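NADPH-ferredoxin reductase FprA (Mycobacterium tuberculosis, PDB 1LQT) transfers electrons between NADPH and ferredoxin through a bound FAD, and may supply electrons to P450 systems. Local coordinates at residues D222-P227 with R266-F271; I287-N292 with E311-Q316. One frame throughout, in Å; residues are numbered along the deposited sequence. Where two conformers were deposited one is given.

In the fold
Following the chain from the N terminus, contact 1 comes first: it joins 222-227 to 266-271 and closes a loop of 38 residues, largely the helices 235-241 and 243-256, at one edge of the six-stranded parallel sheet of the NADP-binding domain. The chain then runs through strand 273-279 into contact 2, where 287-292 pairs with 311-316 in the hairpin of strands 286-296 and 302-314, part of a three-stranded antiparallel sheet. The two loops lie in series and neither nests nor crosses. The centres of the two contacts are about 15 Å apart, yet the contacts touch through a salt bridge from R270 NH2 to E311 OE2 (2.8 Å), which ties the parallel sheet to the hairpin.

Contact 1: D222-P227 with R266-F271; sequences DVVIDP and RMVFRF
Segments 222-227 and 266-271 run side by side in the same direction, their strand axes 4.6 Å apart at 18°, as the edge pair of the parallel sheet in the Rossmann-like NADP-binding domain. Three backbone bonds make the ladder: M267 N to D222 O, V224 N to M267 O and F269 N to V224 O, the last (3.0 Å) nearly in line with the carbonyl bond. M267 O and V224 O each also receive a CA-H contact, from V223 and V268.

V223 and M267 point to one face of the sheet; D222, V224, R266 and V268 to the other. On the latter, V224 CG2 sits over one face of the R266 guanidinium, toward its rim, 3.7 Å from NH1. The arginine chain stands out from the sheet, leaning forward along the strand, and a bend at chi3 (55°) turns the guanidinium over the V224 methyls, while its NE is held by a salt bridge to E193 on the next strand. D222 OD1 forms a salt bridge with R261, and V224 CB meets V268 CG2 at 3.9 Å.

Near M267 the F269 ring takes two aliphatic contacts, both oblique: V223 CG1 on CE1 (3.8 Å) and I225 CG1 on CD1 (3.9 Å). V223 and I225 also pack on helix 243-256, whereas F269 touches L160 of helix 157-167 and lies about 5 Å, side chain to side chain, from N155, a probable NADP(+)-binding residue. Beyond the ladder a water takes over, accepting from D226 N and donating to F269 O, each at 2.8 Å.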
ATOM      1  N   ASP A 222      14.436  16.014  15.601  1.00 13.77           N
ATOM      2  CA  ASP A 222      15.417  16.570  14.682  1.00 14.41           C
ATOM      3  C   ASP A 222      15.771  15.556  13.595  1.00 12.64           C
ATOM      4  O   ASP A 222      16.051  14.369  13.849  1.00 12.99           O
ATOM      5  CB  ASP A 222      16.665  16.936  15.401  1.00 15.64           C
ATOM      6  CG  ASP A 222      16.489  18.155  16.313  1.00 19.10           C
ATOM      7  OD1 ASP A 222      15.493  18.904  16.232  1.00 23.13           O
ATOM      8  OD2 ASP A 222      17.333  18.407  17.130  1.00 23.96           O
ATOM      9  N   VAL A 223      15.829  16.069  12.389  1.00 11.57           N
ATOM     10  CA  VAL A 223      16.278  15.290  11.241  1.00 11.12           C
ATOM     11  C   VAL A 223      17.801  15.413  11.195  1.00 11.48           C
ATOM     12  O   VAL A 223      18.328  16.516  11.258  1.00 14.32           O
ATOM     13  CB  VAL A 223      15.646  15.810   9.980  1.00 12.51           C
ATOM     14  CG1 VAL A 223      16.161  15.033   8.785  1.00 14.14           C
ATOM     15  CG2 VAL A 223      14.153  15.673  10.057  1.00 15.00           C
ATOM     16  N   VAL A 224      18.492  14.288  11.149  1.00 11.21           N
ATOM     17  CA  VAL A 224      19.936  14.233  11.212  1.00 11.93           C
ATOM     18  C   VAL A 224      20.462  13.643   9.914  1.00 11.58           C
ATOM     19  O   VAL A 224      20.205  12.491   9.598  1.00 11.86           O
ATOM     20  CB  VAL A 224      20.411  13.383  12.401  1.00 12.88           C
ATOM     21  CG1 VAL A 224      21.922  13.305  12.395  1.00 15.26           C
ATOM     22  CG2 VAL A 224      19.892  13.925  13.710  1.00 15.02           C
ATOM     23  N   ILE A 225      21.228  14.447   9.176  1.00 11.63           N
ATOM     24  CA  ILE A 225      21.957  13.966   8.017  1.00 11.22           C
ATOM     25  C   ILE A 225      23.379  14.468   8.137  1.00 11.00           C
ATOM     26  O   ILE A 225      23.623  15.668   8.079  1.00 11.89           O
ATOM     27  CB  ILE A 225      21.375  14.430   6.714  1.00 12.29           C
ATOM     28  CG1 ILE A 225      19.880  14.117   6.669  1.00 12.12           C
ATOM     29  CG2 ILE A 225      22.124  13.779   5.549  1.00 13.33           C
ATOM     30  CD1 ILE A 225      19.236  14.464   5.383  1.00 14.56           C
ATOM     31  N   ASP A 226      24.313  13.563   8.314  0.50 11.00           N
ATOM     32  CA  ASP A 226      25.702  13.963   8.402  0.50 11.10           C
ATOM     33  C   ASP A 226      26.123  14.571   7.064  0.50 10.35           C
ATOM     34  O   ASP A 226      25.834  14.013   6.022  0.50  5.57           O
ATOM     35  CB  ASP A 226      26.512  12.716   8.709  0.50 11.77           C
ATOM     36  CG  ASP A 226      27.926  13.022   9.046  0.50 12.54           C
ATOM     37  OD1 ASP A 226      28.628  13.614   8.224  0.50 11.91           O
ATOM     38  OD2 ASP A 226      28.413  12.675  10.133  0.50 17.99           O
ATOM     39  N   PRO A 227      26.805  15.713   7.083  1.00 12.00           N
ATOM     40  CA  PRO A 227      27.241  16.304   5.828  1.00 12.42           C
ATOM     41  C   PRO A 227      27.978  15.332   4.898  1.00 10.82           C
ATOM     42  O   PRO A 227      27.888  15.477   3.687  1.00 11.47           O
ATOM     43  CB  PRO A 227      28.141  17.444   6.292  1.00 13.54           C
ATOM     44  CG  PRO A 227      27.510  17.863   7.543  1.00 14.94           C
ATOM     45  CD  PRO A 227      27.095  16.590   8.233  1.00 12.97           C
ATOM     46  N   ARG A 266      15.526  11.702  17.311  1.00 12.26           N
ATOM     47  CA  ARG A 266      16.333  11.834  16.091  1.00 12.39           C
ATOM     48  C   ARG A 266      15.826  10.920  14.971  1.00 11.16           C
ATOM     49  O   ARG A 266      15.613   9.750  15.205  1.00 11.31           O
ATOM     50  CB  ARG A 266      17.793  11.453  16.381  1.00 11.70           C
ATOM     51  CG  ARG A 266      18.535  12.417  17.292  1.00 13.89           C
ATOM     52  CD  ARG A 266      19.791  11.802  17.930  1.00 15.57           C
ATOM     53  NE  ARG A 266      20.754  11.230  16.984  1.00 16.55           N
ATOM     54  CZ  ARG A 266      21.778  11.865  16.438  1.00 18.62           C
ATOM     55  NH1 ARG A 266      21.958  13.144  16.674  1.00 19.10           N
ATOM     56  NH2 ARG A 266      22.614  11.205  15.643  1.00 21.75           N
ATOM     57  N   MET A 267      15.742  11.478  13.766  1.00 10.65           N
ATOM     58  CA  MET A 267      15.501  10.728  12.552  1.00  9.95           C
ATOM     59  C   MET A 267      16.757  10.875  11.718  1.00 10.17           C
ATOM     60  O   MET A 267      17.004  11.938  11.177  1.00 10.43           O
ATOM     61  CB  MET A 267      14.289  11.264  11.811  1.00 11.21           C
ATOM     62  CG  MET A 267      13.900  10.382  10.651  1.00 11.57           C
ATOM     63  SD  MET A 267      12.529  11.044   9.681  1.00 12.61           S
ATOM     64  CE  MET A 267      11.186  10.982  10.861  1.00 13.51           C
ATOM     65  N   VAL A 268      17.546   9.809  11.635  1.00 10.05           N
ATOM     66  CA  VAL A 268      18.867   9.839  11.015  1.00 10.23           C
ATOM     67  C   VAL A 268      18.817   9.171   9.649  1.00 10.05           C
ATOM     68  O   VAL A 268      18.273   8.073   9.518  1.00 11.96           O
ATOM     69  CB  VAL A 268      19.878   9.053  11.899  1.00 10.67           C
ATOM     70  CG1 VAL A 268      21.253   9.046  11.273  1.00 12.12           C
ATOM     71  CG2 VAL A 268      19.937   9.597  13.308  1.00 11.76           C
ATOM     72  N   PHE A 269      19.389   9.816   8.639  1.00 10.19           N
ATOM     73  CA  PHE A 269      19.495   9.226   7.304  1.00 10.04           C
ATOM     74  C   PHE A 269      20.922   8.764   7.057  1.00 10.33           C
ATOM     75  O   PHE A 269      21.853   9.541   7.124  1.00 11.39           O
ATOM     76  CB  PHE A 269      19.120  10.227   6.216  1.00 10.77           C
ATOM     77  CG  PHE A 269      17.638  10.545   6.157  1.00 10.92           C
ATOM     78  CD1 PHE A 269      17.076  11.426   7.044  1.00 12.27           C
ATOM     79  CD2 PHE A 269      16.832   9.952   5.225  1.00 11.58           C
ATOM     80  CE1 PHE A 269      15.730  11.723   6.998  1.00 13.70           C
ATOM     81  CE2 PHE A 269      15.490  10.234   5.164  1.00 12.59           C
ATOM     82  CZ  PHE A 269      14.933  11.108   6.055  1.00 13.27           C
ATOM     83  N   ARG A 270      21.042   7.479   6.723  1.00 10.02           N
ATOM     84  CA  ARG A 270      22.307   6.860   6.310  1.00 10.45           C
ATOM     85  C   ARG A 270      22.114   6.304   4.904  1.00  9.67           C
ATOM     86  O   ARG A 270      21.184   5.557   4.670  1.00 12.45           O
ATOM     87  CB  ARG A 270      22.647   5.714   7.248  1.00 11.25           C
ATOM     88  CG  ARG A 270      23.128   6.150   8.615  1.00 13.55           C
ATOM     89  CD  ARG A 270      24.574   6.555   8.674  1.00 16.19           C
ATOM     90  NE  ARG A 270      25.491   5.511   8.238  1.00 16.47           N
ATOM     91  CZ  ARG A 270      25.951   4.489   8.968  1.00 18.90           C
ATOM     92  NH1 ARG A 270      25.642   4.321  10.239  1.00 20.25           N
ATOM     93  NH2 ARG A 270      26.798   3.650   8.421  1.00 20.71           N
ATOM     94  N   PHE A 271      22.950   6.709   3.975  1.00  9.00           N
ATOM     95  CA  PHE A 271      22.918   6.225   2.619  1.00  8.59           C
ATOM     96  C   PHE A 271      24.105   5.288   2.396  1.00  8.79           C
ATOM     97  O   PHE A 271      24.964   5.115   3.244  1.00  8.94           O
ATOM     98  CB  PHE A 271      22.917   7.371   1.621  1.00  9.00           C
ATOM     99  CG  PHE A 271      21.737   8.287   1.771  1.00  8.73           C
ATOM    100  CD1 PHE A 271      20.549   8.038   1.099  1.00  9.94           C
ATOM    101  CD2 PHE A 271      21.787   9.377   2.604  1.00  9.77           C
ATOM    102  CE1 PHE A 271      19.472   8.876   1.233  1.00 10.41           C
ATOM    103  CE2 PHE A 271      20.707  10.214   2.739  1.00 10.20           C
ATOM    104  CZ  PHE A 271      19.537   9.967   2.048  1.00 10.82           C
TER
HETATM  105  O   HOH W   1      23.654  10.828   8.765  1.00 15.69           O

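Contact 2: I287-N292 with E311-Q316; sequences IVLGRN and EELPAQ
Segments 287-292 and 311-316 are the two arms of a twisted antiparallel hairpin, with strand axes 4.6 Å apart at closest approach and 141° between their directions. I287 with L313 and L289 with E311 are hydrogen-bonded pairs; V288 with E312 between them is a non-hydrogen-bonded pair whose CA atoms come to 4.4 Å. The bond from L289 N to E311 O is short and nearly straight (2.7 Å, 174° at the hydrogen).

V288 and E312 lie alongside each other and point the same way from the sheet. E312 OE2 rests 3.5 Å from V288 CG2, and E312 CG and CD run past the same methyl on that side, so the valine lines the acid's extended chain. The charge is answered beyond it, where K279 forms a salt bridge with OE2. On the other face stand I287, L289, E311 and L313. I287 CG2, placed between the backbone N and carbonyl carbon by the chi1 of -171° that carries CG1 away, lies 3.7 Å from L313 O and 4.1 Å from L313 CB. L289 CD1 lies 4.3 Å from L313 CD2, a loose apolar contact.

Strand 286-296 is the middle of the three-stranded sheet: V288 and G290 bond through their backbones to strand 273-279, and V288 packs on I276. At the C-terminal end of strand 302-314 L313 touches R149, and just past it A315 touches V151, both of strand 149-153 in the parallel sheet.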
ATOM      1  N   ILE A 287      22.156  -4.791  14.698  1.00 10.35           N
ATOM      2  CA  ILE A 287      22.170  -5.017  13.282  1.00  9.91           C
ATOM      3  C   ILE A 287      23.560  -4.767  12.752  1.00  9.89           C
ATOM      4  O   ILE A 287      24.240  -3.837  13.151  1.00 11.22           O
ATOM      5  CB  ILE A 287      21.098  -4.134  12.563  1.00 10.20           C
ATOM      6  CG1 ILE A 287      20.929  -4.506  11.087  1.00 10.53           C
ATOM      7  CG2 ILE A 287      21.367  -2.649  12.751  1.00 11.49           C
ATOM      8  CD1 ILE A 287      19.715  -3.897  10.422  1.00 11.49           C
ATOM      9  N   VAL A 288      23.955  -5.633  11.829  1.00 10.27           N
ATOM     10  CA  VAL A 288      25.216  -5.488  11.107  1.00 10.86           C
ATOM     11  C   VAL A 288      24.944  -4.775   9.799  1.00  9.97           C
ATOM     12  O   VAL A 288      24.077  -5.189   9.042  1.00 10.61           O
ATOM     13  CB  VAL A 288      25.863  -6.858  10.825  1.00 11.47           C
ATOM     14  CG1 VAL A 288      27.219  -6.698  10.117  1.00 12.73           C
ATOM     15  CG2 VAL A 288      26.018  -7.641  12.121  1.00 14.01           C
ATOM     16  N   LEU A 289      25.687  -3.697   9.567  1.00 10.16           N
ATOM     17  CA  LEU A 289      25.546  -2.862   8.381  1.00 10.23           C
ATOM     18  C   LEU A 289      26.826  -2.924   7.561  1.00 10.34           C
ATOM     19  O   LEU A 289      27.930  -3.069   8.089  1.00 11.55           O
ATOM     20  CB  LEU A 289      25.298  -1.413   8.810  1.00 10.84           C
ATOM     21  CG  LEU A 289      24.061  -1.194   9.675  1.00 11.48           C
ATOM     22  CD1 LEU A 289      24.012   0.250  10.146  1.00 13.57           C
ATOM     23  CD2 LEU A 289      22.779  -1.578   8.963  1.00 11.82           C
ATOM     24  N   GLY A 290      26.644  -2.835   6.250  1.00  9.96           N
ATOM     25  CA  GLY A 290      27.744  -2.822   5.306  1.00  9.64           C
ATOM     26  C   GLY A 290      27.710  -1.566   4.465  1.00  9.61           C
ATOM     27  O   GLY A 290      26.656  -1.125   4.025  1.00 11.04           O
ATOM     28  N   ARG A 291      28.887  -0.999   4.199  1.00 10.05           N
ATOM     29  CA  ARG A 291      28.990   0.167   3.353  1.00  9.88           C
ATOM     30  C   ARG A 291      29.081  -0.274   1.893  1.00  9.53           C
ATOM     31  O   ARG A 291      29.824  -1.186   1.552  1.00 10.37           O
ATOM     32  CB  ARG A 291      30.217   1.014   3.742  1.00 10.46           C
ATOM     33  CG  ARG A 291      30.320   2.298   2.971  1.00 11.40           C
ATOM     34  CD  ARG A 291      31.447   3.193   3.435  1.00 11.74           C
ATOM     35  NE  ARG A 291      32.773   2.684   3.127  1.00 12.76           N
ATOM     36  CZ  ARG A 291      33.500   3.026   2.075  1.00 12.43           C
ATOM     37  NH1 ARG A 291      33.021   3.822   1.163  1.00 13.48           N
ATOM     38  NH2 ARG A 291      34.751   2.558   1.986  1.00 14.33           N
ATOM     39  N   ASN A 292      28.374   0.463   1.048  1.00  9.65           N
ATOM     40  CA  ASN A 292      28.366   0.285  -0.390  1.00  9.73           C
ATOM     41  C   ASN A 292      29.041   1.453  -1.095  1.00 10.08           C
ATOM     42  O   ASN A 292      29.109   2.564  -0.564  1.00 10.05           O
ATOM     43  CB  ASN A 292      26.915   0.205  -0.890  1.00  9.55           C
ATOM     44  CG  ASN A 292      26.159  -0.922  -0.260  1.00  9.28           C
ATOM     45  OD1 ASN A 292      26.707  -1.999  -0.040  1.00 10.20           O
ATOM     46  ND2 ASN A 292      24.873  -0.695   0.009  1.00 10.03           N
ATOM     47  N   GLU A 311      29.874  -2.928  10.265  1.00 13.94           N
ATOM     48  CA  GLU A 311      29.651  -2.082  11.446  1.00 15.45           C
ATOM     49  C   GLU A 311      28.447  -2.723  12.155  1.00 14.14           C
ATOM     50  O   GLU A 311      27.528  -3.166  11.497  1.00 15.91           O
ATOM     51  CB  GLU A 311      29.223  -0.664  10.927  1.00 18.29           C
ATOM     52  CG  GLU A 311      28.713   0.387  11.879  1.00 23.26           C
ATOM     53  CD  GLU A 311      28.032   1.550  11.156  1.00 26.21           C
ATOM     54  OE1 GLU A 311      27.272   2.306  11.821  1.00 30.37           O
ATOM     55  OE2 GLU A 311      28.227   1.722   9.927  1.00 25.72           O
ATOM     56  N   GLU A 312      28.442  -2.755  13.477  1.00 13.18           N
ATOM     57  CA  GLU A 312      27.266  -3.212  14.226  1.00 13.20           C
ATOM     58  C   GLU A 312      26.698  -2.019  14.999  1.00 12.63           C
ATOM     59  O   GLU A 312      27.443  -1.182  15.528  1.00 14.50           O
ATOM     60  CB  GLU A 312      27.586  -4.399  15.160  1.00 16.17           C
ATOM     61  CG  GLU A 312      28.187  -5.597  14.421  1.00 18.60           C
ATOM     62  CD  GLU A 312      28.094  -6.925  15.155  1.00 19.97           C
ATOM     63  OE1 GLU A 312      27.615  -6.943  16.299  1.00 24.90           O
ATOM     64  OE2 GLU A 312      28.466  -7.962  14.533  1.00 23.71           O
ATOM     65  N   LEU A 313      25.373  -1.955  15.053  1.00 12.48           N
ATOM     66  CA  LEU A 313      24.641  -0.895  15.731  1.00 13.06           C
ATOM     67  C   LEU A 313      23.562  -1.521  16.625  1.00 12.04           C
ATOM     68  O   LEU A 313      22.821  -2.368  16.132  1.00 12.12           O
ATOM     69  CB  LEU A 313      23.957  -0.051  14.663  1.00 14.86           C
ATOM     70  CG  LEU A 313      23.215   1.197  15.078  1.00 16.49           C
ATOM     71  CD1 LEU A 313      24.150   2.231  15.654  1.00 18.23           C
ATOM     72  CD2 LEU A 313      22.499   1.787  13.850  1.00 18.35           C
ATOM     73  N   PRO A 314      23.439  -1.153  17.903  1.00 11.01           N
ATOM     74  CA  PRO A 314      22.326  -1.685  18.699  1.00 10.89           C
ATOM     75  C   PRO A 314      20.992  -1.217  18.158  1.00 10.46           C
ATOM     76  O   PRO A 314      20.868  -0.066  17.772  1.00 10.95           O
ATOM     77  CB  PRO A 314      22.566  -1.108  20.093  1.00 11.74           C
ATOM     78  CG  PRO A 314      24.001  -0.640  20.057  1.00 13.43           C
ATOM     79  CD  PRO A 314      24.305  -0.239  18.664  1.00 11.87           C
ATOM     80  N   ALA A 315      20.013  -2.090  18.151  1.00 10.18           N
ATOM     81  CA  ALA A 315      18.671  -1.739  17.720  1.00 10.72           C
ATOM     82  C   ALA A 315      17.720  -2.752  18.265  1.00 10.23           C
ATOM     83  O   ALA A 315      18.076  -3.913  18.376  1.00 11.29           O
ATOM     84  CB  ALA A 315      18.581  -1.685  16.223  1.00 11.86           C
ATOM     85  N   GLN A 316      16.491  -2.321  18.550  1.00 10.07           N
ATOM     86  CA  GLN A 316      15.507  -3.240  19.127  1.00 10.62           C
ATOM     87  C   GLN A 316      14.290  -3.454  18.225  1.00 10.60           C
ATOM     88  O   GLN A 316      13.437  -4.271  18.535  1.00 11.52           O
ATOM     89  CB  GLN A 316      15.096  -2.782  20.517  1.00 11.98           C
ATOM     90  CG  GLN A 316      16.267  -2.608  21.452  1.00 12.35           C
ATOM     91  CD  GLN A 316      16.975  -1.291  21.233  1.00 12.73           C
ATOM     92  OE1 GLN A 316      16.327  -0.290  20.956  1.00 12.92           O
ATOM     93  NE2 GLN A 316      18.320  -1.276  21.410  1.00 14.34           N
TER